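Local coordinates for protein CRISPR-associated endoribonuclease Cas2 (Streptococcus pyogenes serotype M1, PDB 4QR2) that probably cuts nucleic acid as a magnesium-dependent CRISPR-associated nuclease, acts as a homodimer and probably joins a Cas1 dimer in adaptive immunity against mobile elements, at residues V49-K52 and H53-T56; K73-Q76 and R77-T81. One frame throughout, in Å; residues are numbered along the deposited sequence.

Contact 1: V49-K52 and H53-T56; sequences VDIK and HRLT
Asp50 turns its carboxylate carbon trans to the main-chain nitrogen (chi1 -168°) and Arg54 kinks about CG-CD (chi3 -90°), which brings together a carboxylate and a guanidinium one helical turn apart. OD2 of Asp50 does the touching: it lies 2.8 Å from Arg54 NH2 and 3.2 Å from Arg54 NE. Both N-H groups aim poorly, so the hydrogen bonds are weak, although the pair is a salt bridge; the two planes are 28° apart. Arg54 NH2 also bonds Tyr30 OH.

A second i to i+4 pair stands alongside. Val49 and His53 point the same way, CG1 of the valine 3.6 Å from CE1 of the imidazole, while Val49 O sits over one ring face toward its rim. On the buried side, Ile51 CG2 meets Leu55 CD1 at 3.7 Å, and Leu55 continues onto Val23 and Leu26 of helix 14-27.

Farther along, Lys52 O takes two bonds from one residue, Thr56 N and Thr56 OG1, each 2.9 Å away and arriving from opposite faces of the carbonyl plane. The threonine hydroxyl thus gives its proton to a carbonyl of its own helix. Lys52 NZ forms a salt bridge with Glu80 of the second subunit.

The chemistry implies an amphipathic helix, greasy toward sheet and neighbouring helix, whose flanking charges are probably stabilised by partners both within and beyond it.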
loop_
_atom_site.group_PDB
_atom_site.type_symbol
_atom_site.label_atom_id
_atom_site.label_comp_id
_atom_site.label_asym_id
_atom_site.label_seq_id
_atom_site.Cartn_x
_atom_site.Cartn_y
_atom_site.Cartn_z
ATOM N N VAL A 49 -17.991 5.071 -5.536
ATOM C CA VAL A 49 -18.909 3.942 -5.813
ATOM C C VAL A 49 -18.593 3.373 -7.210
ATOM O O VAL A 49 -18.478 2.159 -7.400
ATOM C CB VAL A 49 -20.405 4.293 -5.741
ATOM C CG1 VAL A 49 -21.234 3.065 -6.107
ATOM C CG2 VAL A 49 -20.792 4.755 -4.347
ATOM N N ASP A 50 -18.446 4.251 -8.180
ATOM C CA ASP A 50 -18.133 3.808 -9.560
ATOM C C ASP A 50 -16.826 3.140 -9.692
ATOM O O ASP A 50 -16.721 2.031 -10.278
ATOM C CB ASP A 50 -18.205 4.987 -10.501
ATOM C CG ASP A 50 -18.185 4.541 -11.954
ATOM O OD1 ASP A 50 -18.858 3.539 -12.347
ATOM O OD2 ASP A 50 -17.469 5.192 -12.686
ATOM N N ILE A 51 -15.805 3.734 -9.114
ATOM C CA ILE A 51 -14.492 3.083 -9.128
ATOM C C ILE A 51 -14.504 1.690 -8.501
ATOM O O ILE A 51 -13.902 0.749 -9.001
ATOM C CB ILE A 51 -13.474 3.990 -8.489
ATOM C CG1 ILE A 51 -13.315 5.226 -9.336
ATOM C CG2 ILE A 51 -12.114 3.318 -8.392
ATOM C CD1 ILE A 51 -12.664 6.328 -8.525
ATOM N N LYS A 52 -15.153 1.516 -7.366
ATOM C CA LYS A 52 -15.265 0.158 -6.781
ATOM C C LYS A 52 -15.930 -0.863 -7.726
ATOM O O LYS A 52 -15.443 -1.999 -7.885
ATOM C CB LYS A 52 -16.064 0.211 -5.476
ATOM C CG LYS A 52 -15.190 0.741 -4.351
ATOM C CD LYS A 52 -15.840 0.680 -2.996
ATOM C CE LYS A 52 -16.716 1.876 -2.742
ATOM N NZ LYS A 52 -17.164 1.950 -1.310
ATOM N N HIS A 53 -17.059 -0.485 -8.332
ATOM C CA HIS A 53 -17.699 -1.386 -9.299
ATOM C C HIS A 53 -16.741 -1.769 -10.443
ATOM O O HIS A 53 -16.679 -2.914 -10.803
ATOM C CB HIS A 53 -18.916 -0.728 -9.928
ATOM C CG HIS A 53 -20.070 -0.555 -8.977
ATOM N ND1 HIS A 53 -21.120 0.299 -9.230
ATOM C CD2 HIS A 53 -20.348 -1.146 -7.781
ATOM C CE1 HIS A 53 -22.005 0.225 -8.251
ATOM N NE2 HIS A 53 -21.575 -0.658 -7.363
ATOM N N ARG A 54 -16.028 -0.792 -10.970
ATOM C CA ARG A 54 -15.060 -1.032 -12.047
ATOM C C ARG A 54 -13.909 -1.905 -11.676
ATOM O O ARG A 54 -13.542 -2.844 -12.435
ATOM C CB ARG A 54 -14.634 0.282 -12.710
ATOM C CG ARG A 54 -15.808 0.874 -13.427
ATOM C CD ARG A 54 -15.413 1.866 -14.449
ATOM N NE ARG A 54 -15.382 3.083 -13.810
ATOM C CZ ARG A 54 -14.597 4.111 -14.102
ATOM N NH1 ARG A 54 -13.706 4.069 -15.112
ATOM N NH2 ARG A 54 -14.708 5.194 -13.316
ATOM N N LEU A 55 -13.383 -1.658 -10.487
ATOM C CA LEU A 55 -12.286 -2.494 -9.966
ATOM C C LEU A 55 -12.755 -3.871 -9.742
ATOM O O LEU A 55 -12.019 -4.847 -10.042
ATOM C CB LEU A 55 -11.732 -1.882 -8.694
ATOM C CG LEU A 55 -10.946 -0.603 -8.811
ATOM C CD1 LEU A 55 -10.782 -0.015 -7.412
ATOM C CD2 LEU A 55 -9.565 -0.902 -9.451
ATOM N N THR A 56 -13.994 -4.045 -9.300
ATOM C CA THR A 56 -14.527 -5.405 -9.113
ATOM C C THR A 56 -14.574 -6.225 -10.394
ATOM O O THR A 56 -14.342 -7.438 -10.358
ATOM C CB THR A 56 -15.933 -5.342 -8.501
ATOM O OG1 THR A 56 -15.830 -4.801 -7.187
ATOM C CG2 THR A 56 -16.505 -6.709 -8.409
#

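Contact 2: K73-Q76 and R77-T81; sequences KNWQ and RRVET
Charge-assisted hydrogen bonding comes first, where Arg78 folds back on the turn and grips the carbonyl oxygen of Lys73 end-on. Its NH1 and NH2 each lie 3.1 Å from Lys73 O, both arriving from the same face of the carbonyl, and the oxygen lies in the guanidinium plane, at its edge. A bend at chi3 (-62°) helps curl the chain round so that this fork can close, and it also lays one guanidinium face against Trp75 CA.

Backbone bonds shape the turn itself. Arg77 N donates to Asn74 O, and Arg78 N to Trp75 O at 2.8 Å, both i to i+3 links of the kind found in 3-10 geometry. A water donates to Trp75 O at 3.0 Å and, weakly, to Arg78 O, bridging the two residues across the turn.

Stacking is the third kind. The Asn74 amide and the Arg77 guanidinium lie nearly parallel, 11° apart, with Asn74 OD1 3.8 Å above the plane of the Arg77 guanidinium and over its centre.

Apolar packing is slight: Val79 CG2 abuts the indole of Trp75 at its edge, 3.7 Å from CE3, while CG of Gln76 lies over one ring face, toward its rim.

The turn lies on the surface between strand 65-71 and strand 79-82. From Val79 onward the chain pairs antiparallel with a strand of the second subunit, Val79 packing on its Tyr69, Arg78 on its Leu70 and Glu80 on Phe48 of its helix 45-58, so the turn carries strand 79-82 away from its own subunit's sheet to extend that of the second.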
loop_
_atom_site.group_PDB
_atom_site.type_symbol
_atom_site.label_atom_id
_atom_site.label_comp_id
_atom_site.label_asym_id
_atom_site.label_seq_id
_atom_site.Cartn_x
_atom_site.Cartn_y
_atom_site.Cartn_z
ATOM N N LYS A 73 -8.207 15.192 5.946
ATOM C CA LYS A 73 -7.656 16.417 5.357
ATOM C C LYS A 73 -6.216 16.659 5.860
ATOM O O LYS A 73 -5.881 16.351 7.020
ATOM C CB LYS A 73 -8.546 17.621 5.676
ATOM C CG LYS A 73 -9.940 17.498 5.077
ATOM C CD LYS A 73 -10.868 18.585 5.584
ATOM C CE LYS A 73 -12.218 18.528 4.871
ATOM N NZ LYS A 73 -13.042 19.742 5.147
ATOM N N ASN A 74 -5.378 17.192 4.969
ATOM C CA ASN A 74 -3.935 17.378 5.204
ATOM C C ASN A 74 -3.184 16.045 5.413
ATOM O O ASN A 74 -2.112 15.986 6.011
ATOM C CB ASN A 74 -3.688 18.405 6.334
ATOM C CG ASN A 74 -4.265 19.789 6.005
ATOM O OD1 ASN A 74 -4.123 20.299 4.880
ATOM N ND2 ASN A 74 -4.949 20.386 6.969
ATOM N N TRP A 75 -3.741 14.954 4.892
ATOM C CA TRP A 75 -2.987 13.683 4.878
ATOM C C TRP A 75 -1.573 13.892 4.190
ATOM O O TRP A 75 -0.606 13.182 4.517
ATOM C CB TRP A 75 -3.811 12.610 4.154
ATOM C CG TRP A 75 -4.042 12.989 2.745
ATOM C CD1 TRP A 75 -5.054 13.773 2.243
ATOM C CD2 TRP A 75 -3.172 12.679 1.629
ATOM N NE1 TRP A 75 -4.872 13.946 0.881
ATOM C CE2 TRP A 75 -3.721 13.284 0.491
ATOM C CE3 TRP A 75 -1.971 11.945 1.507
ATOM C CZ2 TRP A 75 -3.109 13.173 -0.779
ATOM C CZ3 TRP A 75 -1.370 11.823 0.282
ATOM C CH2 TRP A 75 -1.924 12.454 -0.856
ATOM N N GLN A 76 -1.456 14.922 3.319
ATOM C CA GLN A 76 -0.240 15.194 2.532
ATOM C C GLN A 76 0.961 15.470 3.478
ATOM O O GLN A 76 2.097 15.139 3.160
ATOM C CB GLN A 76 -0.469 16.362 1.542
ATOM C CG GLN A 76 -1.416 16.059 0.371
ATOM C CD GLN A 76 -1.780 17.287 -0.492
ATOM O OE1 GLN A 76 -1.384 18.425 -0.200
ATOM N NE2 GLN A 76 -2.542 17.052 -1.572
ATOM N N ARG A 77 0.647 16.018 4.663
ATOM C CA ARG A 77 1.595 16.362 5.725
ATOM C C ARG A 77 1.844 15.226 6.697
ATOM O O ARG A 77 2.450 15.433 7.740
ATOM C CB ARG A 77 0.997 17.547 6.543
ATOM C CG ARG A 77 0.520 18.682 5.679
ATOM C CD ARG A 77 0.047 19.834 6.529
ATOM N NE ARG A 77 -0.298 20.943 5.646
ATOM C CZ ARG A 77 -0.866 22.078 6.034
ATOM N NH1 ARG A 77 -1.155 22.276 7.317
ATOM N NH2 ARG A 77 -1.152 23.021 5.128
ATOM N N ARG A 78 1.305 14.046 6.403
ATOM C CA ARG A 78 1.399 12.880 7.271
ATOM C C ARG A 78 1.841 11.643 6.470
ATOM O O ARG A 78 1.503 10.504 6.851
ATOM C CB ARG A 78 0.028 12.609 7.962
ATOM C CG ARG A 78 -0.409 13.717 8.920
ATOM C CD ARG A 78 -1.626 13.303 9.758
ATOM N NE ARG A 78 -2.806 13.025 8.922
ATOM C CZ ARG A 78 -3.675 13.937 8.445
ATOM N NH1 ARG A 78 -3.512 15.240 8.658
ATOM N NH2 ARG A 78 -4.731 13.553 7.721
ATOM N N VAL A 79 2.556 11.842 5.345
ATOM C CA VAL A 79 3.148 10.727 4.585
ATOM C C VAL A 79 4.668 10.939 4.495
ATOM O O VAL A 79 5.130 11.981 4.093
ATOM C CB VAL A 79 2.763 10.615 3.088
ATOM C CG1 VAL A 79 3.165 9.225 2.563
ATOM C CG2 VAL A 79 1.336 11.022 2.801
ATOM N N GLU A 80 5.420 9.966 4.890
ATOM C CA GLU A 80 6.884 10.025 4.851
ATOM C C GLU A 80 7.363 8.891 3.929
ATOM O O GLU A 80 6.678 7.841 3.824
ATOM C CB GLU A 80 7.377 9.952 6.295
ATOM C CG GLU A 80 8.837 9.911 6.470
ATOM C CD GLU A 80 9.249 9.847 7.928
ATOM O OE1 GLU A 80 8.430 9.565 8.838
ATOM O OE2 GLU A 80 10.421 10.027 8.148
ATOM N N THR A 81 8.514 9.065 3.229
ATOM C CA THR A 81 9.018 7.974 2.316
ATOM C C THR A 81 10.480 7.604 2.515
ATOM O O THR A 81 11.242 8.425 3.017
ATOM C CB THR A 81 8.910 8.383 0.821
ATOM O OG1 THR A 81 9.866 9.401 0.588
ATOM C CG2 THR A 81 7.529 8.945 0.410
HETATM O O HOH W 1 -1.105 10.351 5.445
#

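In the fold
From the N terminus the chain runs through strand 2-8, helix 14-27 and the hairpin 31-35/38-42 before helix 45-58, where contact 1 closes single helical turns. Strand 65-71, outermost within the chain in the four-stranded ferredoxin-like sheet, then leads to contact 2, which closes the short turn before strand 79-82. The two follow in series, neither enclosing nor crossing the other, with centres about 25 Å apart on opposite sides of the chain's centre. Their common ground is the dimer: contact 1 lies in a helix whose Lys52 meets Glu80 and Leu82 of the second subunit, whereas contact 2 launches the equivalent strand toward that subunit, extending the sheet across the interface.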